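Local coordinates for protein neurotoxin (Clostridium botulinum, PDB 1ZB7) that cleaves synaptobrevins (VAMP1, VAMP2 and VAMP3) as a zinc endopeptidase once it has reached the cytosol of the host cell, at residues M92-N97 against Y391-G396; V3-F8 against R38-I43; F96-S101 against G362-K367. All blocks are in the same frame, centred on the assembly; numbering follows the deposited sequence.

In the fold
From the N terminus, interaction 2 closes first: the leading loop 3-8 lies against 38-43, where strand 34-38 of the mixed sheet turns back into 43-46. Its loop is complete before helix 82-99 begins. Interactions 3 and 1 both start from that helix and share F96 and N97. Interaction 3 reaches the end of helix 357-364, and interaction 1 the later loop between strands 377-381 and 421-422, so the span of interaction 3 nests in that of interaction 1 apart from the overlapping start. F96 packs on I39 and I40, I5 on N97, and R98 NH1 bonds to Q393 O. Helix 82-99 thus joins the N-terminal loop to two late parts of the protease.

Interaction 1: M92-N97 against Y391-G396; sequences MIKLFN and YTQNEG
K94 NZ is gripped by three oxygens: Y391 O at 2.8 Å, L385 O and N388 OD1. They tie helix 82-99 to the loop between strands 377-381 and 421-422 of this clostridial neurotoxin zinc protease. With CG anti to the backbone N (chi1 175°) and the rest of its chain extended, K94 runs past Y391 in the opposite sense, its CE 4.0 Å from Y391 CD2. The ammonium comes to the carbonyl of Y391 at a C=O...N angle of 148°, tilted 30° from the carbonyl plane. L95 lies across the tyrosine, nearly perpendicular, its CD2 3.9 Å from Y391 CE2. The phenol oxygen of Y391 is hydrogen-bonded to D223 OD1, which holds the hydroxyl end of the ring, and F397 meets the same ring edge-to-face. D223 directly precedes helix 224-239, which carries the HExxH zinc motif. About one turn further toward the C-terminal end of helix 82-99, N97 and Q393 run parallel in the same sense, their amide planes nearly aligned. The loop braces itself through an ST motif, E395 N donating to T392 OG1 at 3.1 Å. In the N97-Q393 pair carbon makes the closest approach, N97 CB sitting 3.5 Å from Q393 CD.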
loop_
_atom_site.group_PDB
_atom_site.type_symbol
_atom_site.label_atom_id
_atom_site.label_comp_id
_atom_site.label_asym_id
_atom_site.label_seq_id
_atom_site.Cartn_x
_atom_site.Cartn_y
_atom_site.Cartn_z
ATOM N N MET A 92 0.299 10.917 -30.284
ATOM C CA MET A 92 1.267 11.528 -29.353
ATOM C C MET A 92 1.205 13.064 -29.414
ATOM O O MET A 92 1.232 13.747 -28.382
ATOM C CB MET A 92 2.709 11.040 -29.594
ATOM C CG MET A 92 3.037 9.610 -29.219
ATOM S SD MET A 92 2.288 9.040 -27.627
ATOM C CE MET A 92 3.119 10.177 -26.505
ATOM N N ILE A 93 1.122 13.608 -30.635
ATOM C CA ILE A 93 1.046 15.038 -30.806
ATOM C C ILE A 93 -0.236 15.585 -30.220
ATOM O O ILE A 93 -0.243 16.685 -29.621
ATOM C CB ILE A 93 1.135 15.386 -32.277
ATOM C CG1 ILE A 93 2.552 15.112 -32.764
ATOM C CG2 ILE A 93 0.689 16.864 -32.546
ATOM C CD1 ILE A 93 2.614 14.961 -34.294
ATOM N N LYS A 94 -1.339 14.838 -30.404
ATOM C CA LYS A 94 -2.609 15.292 -29.916
ATOM C C LYS A 94 -2.552 15.316 -28.393
ATOM O O LYS A 94 -3.042 16.227 -27.764
ATOM C CB LYS A 94 -3.743 14.414 -30.397
ATOM C CG LYS A 94 -5.128 14.754 -29.842
ATOM C CD LYS A 94 -6.197 14.348 -30.775
ATOM C CE LYS A 94 -7.648 14.642 -30.203
ATOM N NZ LYS A 94 -8.660 13.996 -31.099
ATOM N N LEU A 95 -1.925 14.322 -27.806
ATOM C CA LEU A 95 -1.801 14.250 -26.372
ATOM C C LEU A 95 -0.957 15.366 -25.835
ATOM O O LEU A 95 -1.336 15.990 -24.864
ATOM C CB LEU A 95 -1.283 12.866 -25.934
ATOM C CG LEU A 95 -2.182 11.641 -26.259
ATOM C CD1 LEU A 95 -1.470 10.418 -25.699
ATOM C CD2 LEU A 95 -3.519 11.771 -25.693
ATOM N N PHE A 96 0.151 15.690 -26.495
ATOM C CA PHE A 96 0.914 16.848 -26.058
ATOM C C PHE A 96 0.094 18.113 -26.240
ATOM O O PHE A 96 0.191 19.025 -25.427
ATOM C CB PHE A 96 2.277 16.978 -26.744
ATOM C CG PHE A 96 3.333 16.112 -26.154
ATOM C CD1 PHE A 96 3.571 14.840 -26.662
ATOM C CD2 PHE A 96 4.089 16.559 -25.096
ATOM C CE1 PHE A 96 4.543 13.974 -26.086
ATOM C CE2 PHE A 96 5.108 15.728 -24.482
ATOM C CZ PHE A 96 5.348 14.435 -24.990
ATOM N N ASN A 97 -0.684 18.205 -27.300
ATOM C CA ASN A 97 -1.548 19.395 -27.481
ATOM C C ASN A 97 -2.560 19.543 -26.363
ATOM O O ASN A 97 -2.781 20.629 -25.883
ATOM C CB ASN A 97 -2.220 19.446 -28.848
ATOM C CG ASN A 97 -1.300 19.976 -29.938
ATOM O OD1 ASN A 97 -0.553 20.930 -29.736
ATOM N ND2 ASN A 97 -1.297 19.316 -31.053
ATOM N N TYR A 391 -12.827 11.917 -28.438
ATOM C CA TYR A 391 -11.713 12.424 -27.639
ATOM C C TYR A 391 -11.238 13.708 -28.209
ATOM O O TYR A 391 -10.831 13.741 -29.358
ATOM C CB TYR A 391 -10.591 11.377 -27.554
ATOM C CG TYR A 391 -9.497 11.695 -26.616
ATOM C CD1 TYR A 391 -9.611 11.469 -25.264
ATOM C CD2 TYR A 391 -8.324 12.290 -27.080
ATOM C CE1 TYR A 391 -8.590 11.797 -24.394
ATOM C CE2 TYR A 391 -7.332 12.636 -26.236
ATOM C CZ TYR A 391 -7.447 12.383 -24.877
ATOM O OH TYR A 391 -6.384 12.716 -24.035
ATOM N N THR A 392 -11.276 14.772 -27.397
ATOM C CA THR A 392 -10.818 16.116 -27.839
ATOM C C THR A 392 -9.636 16.628 -26.988
ATOM O O THR A 392 -9.427 16.212 -25.833
ATOM C CB THR A 392 -11.950 17.174 -27.807
ATOM O OG1 THR A 392 -12.265 17.481 -26.448
ATOM C CG2 THR A 392 -13.220 16.708 -28.563
ATOM N N GLN A 393 -8.865 17.530 -27.596
ATOM C CA GLN A 393 -7.810 18.237 -26.939
ATOM C C GLN A 393 -8.235 18.909 -25.649
ATOM O O GLN A 393 -7.559 18.779 -24.598
ATOM C CB GLN A 393 -7.254 19.295 -27.889
ATOM C CG GLN A 393 -6.263 18.707 -28.845
ATOM C CD GLN A 393 -5.581 19.766 -29.753
ATOM O OE1 GLN A 393 -5.354 20.984 -29.345
ATOM N NE2 GLN A 393 -5.202 19.275 -30.974
ATOM N N ASN A 394 -9.346 19.641 -25.736
ATOM C CA ASN A 394 -9.744 20.479 -24.634
ATOM C C ASN A 394 -10.471 19.770 -23.519
ATOM O O ASN A 394 -10.337 20.194 -22.369
ATOM C CB ASN A 394 -10.572 21.673 -25.156
ATOM C CG ASN A 394 -9.681 22.706 -25.847
ATOM O OD1 ASN A 394 -8.421 22.650 -25.770
ATOM N ND2 ASN A 394 -10.309 23.603 -26.559
ATOM N N GLU A 395 -11.249 18.731 -23.844
ATOM C CA GLU A 395 -12.068 18.002 -22.839
ATOM C C GLU A 395 -11.718 16.517 -22.655
ATOM O O GLU A 395 -12.302 15.865 -21.807
ATOM C CB GLU A 395 -13.549 18.112 -23.207
ATOM C CG GLU A 395 -14.085 19.557 -23.157
ATOM C CD GLU A 395 -15.562 19.611 -23.304
ATOM O OE1 GLU A 395 -15.941 19.466 -24.509
ATOM O OE2 GLU A 395 -16.341 19.723 -22.261
ATOM N N GLY A 396 -10.793 15.974 -23.454
ATOM C CA GLY A 396 -10.598 14.504 -23.560
ATOM C C GLY A 396 -11.860 13.758 -23.875
ATOM O O GLY A 396 -12.561 14.118 -24.794
#

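Interaction 2: V3-F8 against R38-I43; sequences VNIKNF and RIIDRI
I40 is overlapped by V3 and I5, which reach it from the N-terminal loop in two different ways. V3 lies across it, nearly perpendicular, its CG1 3.6 Å from I40 CG2, whereas I5 extends beside it in a common direction, its CG1 3.9 Å from I40 CG1. The branching of I40 allows both: CG1 stands beside the backbone N (chi1 -66°), while CG2 is anti to it. Next along the chain, K6 N donates to I39 O at 2.8 Å, nearly straight at 168° and on a carbonyl lone pair. The same oxygen lies near I5 CA, a CA-H...O contact that adds a weaker hold. F8 presents its ring edge, with CE2 3.3 Å from R38 O and 3.8 Å from I39 CG2; F37 packs edge-to-face with this ring, and K6 CG covers part of one face. A water accepts from D41 N and also sits 3.1 Å from N4 O and 2.7 Å from D41 OD2, bridging the N-terminal loop and the turn. The polar ends of K6 and R38 turn to D18 and D17 in salt bridges. With I43 N bonded back to I40 O, the type II beta turn I40-I43 follows the corner at I39 and completes the connection between antiparallel neighbours 34-38 and 43-46, a beta hairpin of the mixed sheet flanked by the N-terminal loop.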
loop_
_atom_site.group_PDB
_atom_site.type_symbol
_atom_site.label_atom_id
_atom_site.label_comp_id
_atom_site.label_asym_id
_atom_site.label_seq_id
_atom_site.Cartn_x
_atom_site.Cartn_y
_atom_site.Cartn_z
ATOM N N VAL A 3 5.032 26.388 -25.232
ATOM C CA VAL A 3 5.864 25.633 -26.175
ATOM C C VAL A 3 5.088 25.398 -27.501
ATOM O O VAL A 3 3.873 25.207 -27.502
ATOM C CB VAL A 3 6.273 24.366 -25.428
ATOM C CG1 VAL A 3 5.743 23.037 -26.013
ATOM C CG2 VAL A 3 7.740 24.428 -24.983
ATOM N N ASN A 4 5.805 25.490 -28.606
ATOM C CA ASN A 4 5.246 25.113 -29.865
ATOM C C ASN A 4 5.289 23.592 -30.101
ATOM O O ASN A 4 6.301 22.981 -29.948
ATOM C CB ASN A 4 5.954 25.838 -31.020
ATOM C CG ASN A 4 5.375 25.448 -32.395
ATOM O OD1 ASN A 4 5.942 24.557 -33.113
ATOM N ND2 ASN A 4 4.227 26.051 -32.748
ATOM N N ILE A 5 4.207 23.049 -30.601
ATOM C CA ILE A 5 4.115 21.612 -30.888
ATOM C C ILE A 5 3.876 21.440 -32.397
ATOM O O ILE A 5 2.852 21.884 -32.912
ATOM C CB ILE A 5 3.011 20.916 -30.038
ATOM C CG1 ILE A 5 3.248 21.251 -28.557
ATOM C CG2 ILE A 5 3.021 19.436 -30.292
ATOM C CD1 ILE A 5 2.269 20.675 -27.617
ATOM N N LYS A 6 4.850 20.807 -33.062
ATOM C CA LYS A 6 4.828 20.635 -34.488
ATOM C C LYS A 6 4.062 19.379 -34.938
ATOM O O LYS A 6 4.184 18.346 -34.329
ATOM C CB LYS A 6 6.262 20.618 -35.040
ATOM C CG LYS A 6 6.286 20.782 -36.533
ATOM C CD LYS A 6 7.620 21.115 -37.040
ATOM C CE LYS A 6 7.575 20.852 -38.577
ATOM N NZ LYS A 6 8.843 21.384 -39.165
ATOM N N ASN A 7 3.254 19.523 -35.991
ATOM C CA ASN A 7 2.570 18.461 -36.695
ATOM C C ASN A 7 3.450 17.784 -37.714
ATOM O O ASN A 7 4.139 18.410 -38.375
ATOM C CB ASN A 7 1.341 19.022 -37.473
ATOM C CG ASN A 7 0.241 19.661 -36.560
ATOM O OD1 ASN A 7 -0.192 19.119 -35.497
ATOM N ND2 ASN A 7 -0.262 20.806 -37.030
ATOM N N PHE A 8 3.315 16.494 -37.894
ATOM C CA PHE A 8 4.112 15.675 -38.804
ATOM C C PHE A 8 3.249 14.565 -39.317
ATOM O O PHE A 8 2.281 14.152 -38.639
ATOM C CB PHE A 8 5.238 14.958 -38.071
ATOM C CG PHE A 8 6.361 15.886 -37.592
ATOM C CD1 PHE A 8 7.278 16.415 -38.487
ATOM C CD2 PHE A 8 6.519 16.152 -36.266
ATOM C CE1 PHE A 8 8.315 17.227 -38.045
ATOM C CE2 PHE A 8 7.555 16.972 -35.851
ATOM C CZ PHE A 8 8.435 17.453 -36.699
ATOM N N ARG A 38 10.901 15.539 -34.073
ATOM C CA ARG A 38 11.034 16.487 -33.010
ATOM C C ARG A 38 9.805 17.368 -33.015
ATOM O O ARG A 38 9.713 18.378 -33.772
ATOM C CB ARG A 38 12.318 17.310 -33.117
ATOM C CG ARG A 38 12.690 18.101 -31.822
ATOM C CD ARG A 38 13.896 19.081 -31.902
ATOM N NE ARG A 38 13.606 20.184 -32.806
ATOM C CZ ARG A 38 14.264 20.477 -33.937
ATOM N NH1 ARG A 38 15.296 19.754 -34.329
ATOM N NH2 ARG A 38 13.853 21.483 -34.721
ATOM N N ILE A 39 8.904 17.008 -32.130
ATOM C CA ILE A 39 7.664 17.725 -31.986
ATOM C C ILE A 39 7.705 19.015 -31.124
ATOM O O ILE A 39 6.882 19.943 -31.285
ATOM C CB ILE A 39 6.568 16.751 -31.443
ATOM C CG1 ILE A 39 7.018 16.146 -30.091
ATOM C CG2 ILE A 39 6.295 15.692 -32.456
ATOM C CD1 ILE A 39 5.867 15.894 -29.204
ATOM N N ILE A 40 8.656 19.031 -30.199
ATOM C CA ILE A 40 8.920 20.118 -29.270
ATOM C C ILE A 40 10.418 20.123 -29.186
ATOM O O ILE A 40 11.046 19.089 -29.343
ATOM C CB ILE A 40 8.300 19.861 -27.830
ATOM C CG1 ILE A 40 6.778 19.840 -27.872
ATOM C CG2 ILE A 40 8.678 21.033 -26.834
ATOM C CD1 ILE A 40 6.001 19.013 -26.728
ATOM N N ASP A 41 11.029 21.298 -29.000
ATOM C CA ASP A 41 12.464 21.309 -28.652
ATOM C C ASP A 41 12.892 20.290 -27.549
ATOM O O ASP A 41 12.294 20.207 -26.484
ATOM C CB ASP A 41 12.929 22.708 -28.329
ATOM C CG ASP A 41 12.874 23.618 -29.622
ATOM O OD1 ASP A 41 13.772 23.489 -30.603
ATOM O OD2 ASP A 41 11.866 24.375 -29.647
ATOM N N ARG A 42 13.900 19.517 -27.906
ATOM C CA ARG A 42 14.510 18.537 -27.075
ATOM C C ARG A 42 13.667 17.264 -26.784
ATOM O O ARG A 42 14.118 16.416 -26.082
ATOM C CB ARG A 42 15.027 19.241 -25.810
ATOM C CG ARG A 42 16.141 20.234 -26.265
ATOM C CD ARG A 42 17.092 20.475 -25.207
ATOM N NE ARG A 42 18.477 20.452 -25.683
ATOM C CZ ARG A 42 19.465 19.608 -25.300
ATOM N NH1 ARG A 42 19.359 18.521 -24.426
ATOM N NH2 ARG A 42 20.632 19.878 -25.836
ATOM N N ILE A 43 12.515 17.160 -27.434
ATOM C CA ILE A 43 11.540 16.061 -27.259
ATOM C C ILE A 43 11.186 15.397 -28.620
ATOM O O ILE A 43 10.621 16.036 -29.528
ATOM C CB ILE A 43 10.248 16.586 -26.585
ATOM C CG1 ILE A 43 10.565 17.329 -25.286
ATOM C CG2 ILE A 43 9.310 15.452 -26.369
ATOM C CD1 ILE A 43 9.285 17.832 -24.522
HETATM O O HOH W 1 9.221 23.694 -29.361
#

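Interaction 3: F96-S101 against G362-K367; sequences FNRINS and GEYGIK
With CG beside its backbone N (chi1 -76°), Y364 swings its ring toward the end of helix 82-99, while R98, CG anti to the backbone N (chi1 172°) and its chain bent at chi2, carries its guanidinium back toward Y364 and I366. Two helix ends meet here, and helix 357-364 stops in a Schellman motif whose positive-phi residue is G365. The phenol hydroxyl of Y364 donates to I99 O at 2.6 Å, in the carbonyl plane and on a lone pair; a weak bond from G105 N reaches the same hydroxyl. The carbonyl of R98 faces the ring edge, its O 3.5 Å from Y364 CE1. That oxygen accepts twice from S101, whose OG donates on a lone pair at 2.6 Å and whose backbone N adds a second bond at 3.0 Å. Carbonyls in the last turn of the helix are thereby satisfied by side chains as well as by backbone. Y364 CD1 lies over one face of the R98 guanidinium; I366 points against R98 and brings its CD1 obliquely to 3.4 Å from R98 NH2. The charge has further partners, Q393 O bonded to NH1 and, in a salt bridge with NH2, D223 just before the zinc-motif helix 224-239. A water at the edge of the guanidinium, in its plane, accepts from R98 NH1 at 3.0 Å and donates to Y364 O.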
loop_
_atom_site.group_PDB
_atom_site.type_symbol
_atom_site.label_atom_id
_atom_site.label_comp_id
_atom_site.label_asym_id
_atom_site.label_seq_id
_atom_site.Cartn_x
_atom_site.Cartn_y
_atom_site.Cartn_z
ATOM N N PHE A 96 0.151 15.690 -26.495
ATOM C CA PHE A 96 0.914 16.848 -26.058
ATOM C C PHE A 96 0.094 18.113 -26.240
ATOM O O PHE A 96 0.191 19.025 -25.427
ATOM C CB PHE A 96 2.277 16.978 -26.744
ATOM C CG PHE A 96 3.333 16.112 -26.154
ATOM C CD1 PHE A 96 3.571 14.840 -26.662
ATOM C CD2 PHE A 96 4.089 16.559 -25.096
ATOM C CE1 PHE A 96 4.543 13.974 -26.086
ATOM C CE2 PHE A 96 5.108 15.728 -24.482
ATOM C CZ PHE A 96 5.348 14.435 -24.990
ATOM N N ASN A 97 -0.684 18.205 -27.300
ATOM C CA ASN A 97 -1.548 19.395 -27.481
ATOM C C ASN A 97 -2.560 19.543 -26.363
ATOM O O ASN A 97 -2.781 20.629 -25.883
ATOM C CB ASN A 97 -2.220 19.446 -28.848
ATOM C CG ASN A 97 -1.300 19.976 -29.938
ATOM O OD1 ASN A 97 -0.553 20.930 -29.736
ATOM N ND2 ASN A 97 -1.297 19.316 -31.053
ATOM N N ARG A 98 -3.098 18.432 -25.909
ATOM C CA ARG A 98 -3.945 18.399 -24.767
ATOM C C ARG A 98 -3.263 18.900 -23.470
ATOM O O ARG A 98 -3.818 19.776 -22.771
ATOM C CB ARG A 98 -4.584 17.011 -24.642
ATOM C CG ARG A 98 -5.377 16.768 -23.342
ATOM C CD ARG A 98 -6.626 15.887 -23.627
ATOM N NE ARG A 98 -7.363 15.556 -22.411
ATOM C CZ ARG A 98 -8.090 16.389 -21.676
ATOM N NH1 ARG A 98 -8.203 17.673 -22.002
ATOM N NH2 ARG A 98 -8.700 15.933 -20.567
ATOM N N ILE A 99 -2.076 18.394 -23.184
ATOM C CA ILE A 99 -1.330 18.800 -22.029
ATOM C C ILE A 99 -1.092 20.303 -22.152
ATOM O O ILE A 99 -1.245 21.076 -21.207
ATOM C CB ILE A 99 0.014 18.040 -21.925
ATOM C CG1 ILE A 99 -0.281 16.562 -21.587
ATOM C CG2 ILE A 99 0.954 18.717 -20.877
ATOM C CD1 ILE A 99 0.809 15.580 -21.928
ATOM N N ASN A 100 -0.731 20.708 -23.353
ATOM C CA ASN A 100 -0.446 22.100 -23.650
ATOM C C ASN A 100 -1.703 23.048 -23.609
ATOM O O ASN A 100 -1.505 24.226 -23.801
ATOM C CB ASN A 100 0.377 22.229 -24.961
ATOM C CG ASN A 100 1.383 23.406 -24.929
ATOM O OD1 ASN A 100 2.020 23.715 -23.860
ATOM N ND2 ASN A 100 1.651 23.982 -26.133
ATOM N N SER A 101 -2.909 22.558 -23.277
ATOM C CA SER A 101 -4.148 23.361 -23.355
ATOM C C SER A 101 -4.402 24.155 -22.115
ATOM O O SER A 101 -5.248 24.993 -22.114
ATOM C CB SER A 101 -5.425 22.560 -23.674
ATOM O OG SER A 101 -5.696 21.519 -22.719
ATOM N N GLY A 362 -7.109 17.059 -11.460
ATOM C CA GLY A 362 -8.047 18.082 -10.979
ATOM C C GLY A 362 -8.095 19.325 -11.853
ATOM O O GLY A 362 -9.173 19.837 -12.167
ATOM N N GLU A 363 -6.934 19.799 -12.270
ATOM C CA GLU A 363 -6.878 20.901 -13.196
ATOM C C GLU A 363 -7.566 20.566 -14.540
ATOM O O GLU A 363 -8.133 21.442 -15.163
ATOM C CB GLU A 363 -5.421 21.379 -13.421
ATOM C CG GLU A 363 -4.806 22.326 -12.326
ATOM C CD GLU A 363 -5.686 23.613 -11.956
ATOM O OE1 GLU A 363 -6.791 23.869 -12.549
ATOM O OE2 GLU A 363 -5.245 24.393 -11.052
ATOM N N TYR A 364 -7.503 19.313 -14.980
ATOM C CA TYR A 364 -7.961 18.917 -16.341
ATOM C C TYR A 364 -9.362 18.262 -16.336
ATOM O O TYR A 364 -9.899 17.930 -17.417
ATOM C CB TYR A 364 -6.961 17.969 -17.024
ATOM C CG TYR A 364 -5.783 18.687 -17.510
ATOM C CD1 TYR A 364 -5.672 19.045 -18.862
ATOM C CD2 TYR A 364 -4.759 19.099 -16.623
ATOM C CE1 TYR A 364 -4.575 19.789 -19.330
ATOM C CE2 TYR A 364 -3.660 19.808 -17.092
ATOM C CZ TYR A 364 -3.591 20.183 -18.460
ATOM O OH TYR A 364 -2.510 20.919 -18.938
ATOM N N GLY A 365 -9.975 18.110 -15.154
ATOM C CA GLY A 365 -11.315 17.433 -15.053
ATOM C C GLY A 365 -11.207 15.987 -15.527
ATOM O O GLY A 365 -12.007 15.475 -16.324
ATOM N N ILE A 366 -10.143 15.339 -15.080
ATOM C CA ILE A 366 -9.857 13.948 -15.419
ATOM C C ILE A 366 -10.002 13.137 -14.165
ATOM O O ILE A 366 -9.493 13.473 -13.107
ATOM C CB ILE A 366 -8.473 13.808 -16.026
ATOM C CG1 ILE A 366 -8.411 14.481 -17.423
ATOM C CG2 ILE A 366 -8.077 12.400 -16.156
ATOM C CD1 ILE A 366 -6.909 14.666 -17.939
ATOM N N LYS A 367 -10.807 12.095 -14.272
ATOM C CA LYS A 367 -10.814 11.069 -13.270
ATOM C C LYS A 367 -9.559 10.150 -13.273
ATOM O O LYS A 367 -9.152 9.616 -14.287
ATOM C CB LYS A 367 -12.080 10.219 -13.393
ATOM C CG LYS A 367 -12.271 9.512 -12.107
ATOM C CD LYS A 367 -13.588 9.108 -11.839
ATOM C CE LYS A 367 -13.644 8.612 -10.389
ATOM N NZ LYS A 367 -14.784 9.249 -9.649
HETATM O O HOH W 2 -9.704 18.927 -19.737
#